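Local coordinates for protein putative SnoaL-like polyketide cyclase (Shewanella denitrificans, PDB 3LZA) that is a putative SnoaL-like polyketide cyclase of the NTF2 clan, its activity inferred from family resemblance, at residues Leu14-Ala19 / Lys30-Asp35. Residues are numbered along the deposited sequence; the frame is centred on the assembly and turned at random.
Sequences LGYIKA and KYYNRD
Tyr16 reaches from helix 8-21 to two consecutive tyrosines, Tyr31 and Tyr32, of segment 30-35 and meets each in a different way. It turns one edge to the face of Tyr31 in an edge-to-face pair, with centroids 5.6 Å apart and planes at 84°. The CD2 corner leads, lying 3.7 Å from Tyr31 CG, while Tyr16 CB sits almost squarely over the same ring, 4.2 Å from its centroid, as a CH-pi contact. The far end of the Tyr31 ring rests on the helix, with Tyr31 OH 3.4 Å from Gly15 C, where glycine has no side chain in the way. Leaving the helix with CG anti to the backbone N (chi1 176°), the Tyr16 side chain extends past Tyr31 toward Tyr32. In this SnoaL-like domain of the NTF2 clan, the contact joins the N-terminal helix to the link between helix 25-29 and strand 37-40, beside the curved sheet. The side chains of Tyr32 and Tyr16 cross at about a right angle, with Tyr32 CE1 3.5 Å from Tyr16 CE2. The two phenols meet at their oxygens: Tyr32 OH donates to Tyr16 OH at 2.8 Å, and the acceptor lies at the edge of the Tyr32 ring, in its plane. Gln125 OE1, from strand 122-129, also hydrogen-bonds Tyr16 OH, giving this buried hydroxyl two polar partners. Behind the cluster, Tyr32 packs on Ile53, Ile54 and Leu57 of helix 50-61, and Tyr16 on Leu113 of strand 102-115.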
ATOM      1  N   LEU A  14      11.125  11.595   1.985  1.00 11.05           N
ATOM      2  CA  LEU A  14      12.472  11.035   2.268  1.00 11.86           C
ATOM      3  C   LEU A  14      13.117  11.642   3.517  1.00 11.41           C
ATOM      4  O   LEU A  14      13.807  10.924   4.279  1.00 11.77           O
ATOM      5  CB  LEU A  14      13.410  11.162   1.052  1.00 11.19           C
ATOM      6  CG  LEU A  14      13.125  10.235  -0.144  1.00 12.37           C
ATOM      7  CD1 LEU A  14      14.103  10.471  -1.304  1.00 13.67           C
ATOM      8  CD2 LEU A  14      13.097   8.741   0.257  1.00 11.25           C
ATOM      9  N   GLY A  15      12.839  12.924   3.730  1.00 11.93           N
ATOM     10  CA  GLY A  15      13.334  13.665   4.911  1.00 12.00           C
ATOM     11  C   GLY A  15      12.747  13.095   6.182  1.00 11.83           C
ATOM     12  O   GLY A  15      13.429  12.967   7.207  1.00 12.25           O
ATOM     13  N   TYR A  16      11.462  12.771   6.098  1.00  9.82           N
ATOM     14  CA  TYR A  16      10.714  12.161   7.191  1.00  9.85           C
ATOM     15  C   TYR A  16      11.226  10.777   7.492  1.00  9.32           C
ATOM     16  O   TYR A  16      11.573  10.483   8.634  1.00  9.41           O
ATOM     17  CB  TYR A  16       9.213  12.137   6.815  1.00  9.65           C
ATOM     18  CG  TYR A  16       8.337  11.448   7.815  1.00  9.69           C
ATOM     19  CD1 TYR A  16       8.152  10.092   7.754  1.00  9.90           C
ATOM     20  CD2 TYR A  16       7.698  12.157   8.835  1.00 10.78           C
ATOM     21  CE1 TYR A  16       7.361   9.449   8.653  1.00  9.21           C
ATOM     22  CE2 TYR A  16       6.898  11.520   9.762  1.00 10.77           C
ATOM     23  CZ  TYR A  16       6.737  10.165   9.693  1.00 11.20           C
ATOM     24  OH  TYR A  16       5.923   9.480  10.593  1.00 10.58           O
ATOM     25  N   ILE A  17      11.388   9.949   6.451  1.00  9.78           N
ATOM     26  CA  ILE A  17      11.928   8.589   6.621  1.00 10.26           C
ATOM     27  C   ILE A  17      13.399   8.625   7.128  1.00 10.16           C
ATOM     28  O   ILE A  17      13.826   7.805   7.907  1.00  9.48           O
ATOM     29  CB  ILE A  17      11.808   7.789   5.292  1.00 11.09           C
ATOM     30  CG1 ILE A  17      10.322   7.497   4.988  1.00 11.26           C
ATOM     31  CG2 ILE A  17      12.663   6.532   5.300  1.00 12.27           C
ATOM     32  CD1 ILE A  17       9.638   6.629   5.986  1.00 11.44           C
ATOM     33  N   LYS A  18      14.187   9.565   6.672  1.00  9.11           N
ATOM     34  CA  LYS A  18      15.557   9.656   7.176  1.00  8.85           C
ATOM     35  C   LYS A  18      15.568   9.897   8.702  1.00  9.62           C
ATOM     36  O   LYS A  18      16.268   9.170   9.464  1.00  9.26           O
ATOM     37  CB  LYS A  18      16.302  10.767   6.416  1.00  9.32           C
ATOM     38  CG  LYS A  18      17.767  10.940   6.815  1.00  9.21           C
ATOM     39  CD  LYS A  18      18.429  11.981   5.871  1.00 12.64           C
ATOM     40  CE  LYS A  18      19.917  12.138   6.163  1.00 15.46           C
ATOM     41  NZ  LYS A  18      20.195  12.290   7.579  1.00 18.30           N
ATOM     42  N   ALA A  19      14.749  10.852   9.159  1.00  9.79           N
ATOM     43  CA  ALA A  19      14.659  11.182  10.597  1.00  9.16           C
ATOM     44  C   ALA A  19      14.128   9.975  11.389  1.00  9.85           C
ATOM     45  O   ALA A  19      14.647   9.641  12.450  1.00  8.38           O
ATOM     46  CB  ALA A  19      13.794  12.483  10.832  1.00  8.96           C
ATOM     47  N   LYS A  30       9.491  17.861  14.122  1.00 11.24           N
ATOM     48  CA  LYS A  30       9.100  18.942  13.191  1.00 11.57           C
ATOM     49  C   LYS A  30       7.988  18.570  12.186  1.00 11.76           C
ATOM     50  O   LYS A  30       7.269  19.469  11.673  1.00 11.50           O
ATOM     51  CB  LYS A  30      10.302  19.476  12.357  1.00 12.44           C
ATOM     52  CG  LYS A  30      11.538  20.001  13.105  1.00 17.06           C
ATOM     53  CD  LYS A  30      11.234  20.897  14.303  1.00 22.19           C
ATOM     54  CE  LYS A  30      12.527  21.273  15.057  1.00 25.11           C
ATOM     55  NZ  LYS A  30      12.766  20.348  16.244  1.00 26.79           N
ATOM     56  N   TYR A  31       7.858  17.283  11.864  1.00 11.25           N
ATOM     57  CA  TYR A  31       6.818  16.832  10.926  1.00 11.01           C
ATOM     58  C   TYR A  31       5.466  16.550  11.556  1.00 11.18           C
ATOM     59  O   TYR A  31       4.499  16.358  10.830  1.00 11.95           O
ATOM     60  CB  TYR A  31       7.266  15.578  10.180  1.00 11.53           C
ATOM     61  CG  TYR A  31       8.439  15.795   9.263  1.00 11.62           C
ATOM     62  CD1 TYR A  31       8.257  16.220   7.942  1.00 15.60           C
ATOM     63  CD2 TYR A  31       9.720  15.557   9.702  1.00 13.12           C
ATOM     64  CE1 TYR A  31       9.364  16.386   7.082  1.00 15.31           C
ATOM     65  CE2 TYR A  31      10.837  15.732   8.867  1.00 15.71           C
ATOM     66  CZ  TYR A  31      10.647  16.150   7.564  1.00 15.64           C
ATOM     67  OH  TYR A  31      11.752  16.291   6.767  1.00 18.30           O
ATOM     68  N   TYR A  32       5.409  16.443  12.881  1.00 10.52           N
ATOM     69  CA  TYR A  32       4.178  16.140  13.589  1.00 10.84           C
ATOM     70  C   TYR A  32       3.504  17.336  14.261  1.00 10.85           C
ATOM     71  O   TYR A  32       4.155  18.265  14.777  1.00 11.43           O
ATOM     72  CB  TYR A  32       4.419  15.087  14.689  1.00 10.60           C
ATOM     73  CG  TYR A  32       5.022  13.772  14.275  1.00 10.67           C
ATOM     74  CD1 TYR A  32       4.578  13.092  13.153  1.00 10.15           C
ATOM     75  CD2 TYR A  32       5.966  13.140  15.094  1.00  8.43           C
ATOM     76  CE1 TYR A  32       5.112  11.885  12.787  1.00  9.85           C
ATOM     77  CE2 TYR A  32       6.520  11.921  14.741  1.00 10.42           C
ATOM     78  CZ  TYR A  32       6.073  11.275  13.586  1.00  9.49           C
ATOM     79  OH  TYR A  32       6.611  10.045  13.225  1.00  7.83           O
ATOM     80  N   ASN A  33       2.172  17.304  14.245  1.00 10.39           N
ATOM     81  CA  ASN A  33       1.339  18.159  15.098  1.00 10.93           C
ATOM     82  C   ASN A  33       0.494  17.274  16.044  1.00 10.95           C
ATOM     83  O   ASN A  33       0.630  16.063  16.030  1.00  9.52           O
ATOM     84  CB  ASN A  33       0.437  19.034  14.245  1.00 12.67           C
ATOM     85  CG  ASN A  33      -0.444  18.224  13.302  1.00 13.89           C
ATOM     86  OD1 ASN A  33      -1.227  17.372  13.730  1.00 15.78           O
ATOM     87  ND2 ASN A  33      -0.326  18.495  11.999  1.00 22.57           N
ATOM     88  N   ARG A  34      -0.357  17.881  16.859  1.00 11.34           N
ATOM     89  CA  ARG A  34      -1.207  17.117  17.791  1.00 12.80           C
ATOM     90  C   ARG A  34      -2.184  16.143  17.105  1.00 12.86           C
ATOM     91  O   ARG A  34      -2.666  15.227  17.733  1.00 14.90           O
ATOM     92  CB  ARG A  34      -2.008  18.089  18.704  1.00 12.28           C
ATOM     93  CG  ARG A  34      -3.216  18.732  17.965  1.00 15.72           C
ATOM     94  CD  ARG A  34      -4.203  19.465  18.855  1.00 17.43           C
ATOM     95  NE  ARG A  34      -3.543  20.493  19.650  1.00 21.98           N
ATOM     96  CZ  ARG A  34      -3.282  21.751  19.251  1.00 23.61           C
ATOM     97  NH1 ARG A  34      -3.601  22.170  18.024  1.00 24.08           N
ATOM     98  NH2 ARG A  34      -2.706  22.605  20.100  1.00 22.53           N
ATOM     99  N   ASP A  35      -2.487  16.355  15.831  1.00 13.33           N
ATOM    100  CA  ASP A  35      -3.474  15.556  15.106  1.00 13.67           C
ATOM    101  C   ASP A  35      -2.883  14.532  14.146  1.00 12.52           C
ATOM    102  O   ASP A  35      -3.629  13.845  13.451  1.00 13.58           O
ATOM    103  CB  ASP A  35      -4.383  16.500  14.371  1.00 13.65           C
ATOM    104  CG  ASP A  35      -5.026  17.490  15.324  1.00 16.69           C
ATOM    105  OD1 ASP A  35      -5.409  17.035  16.441  1.00 18.13           O
ATOM    106  OD2 ASP A  35      -5.078  18.682  14.989  1.00 14.43           O
TER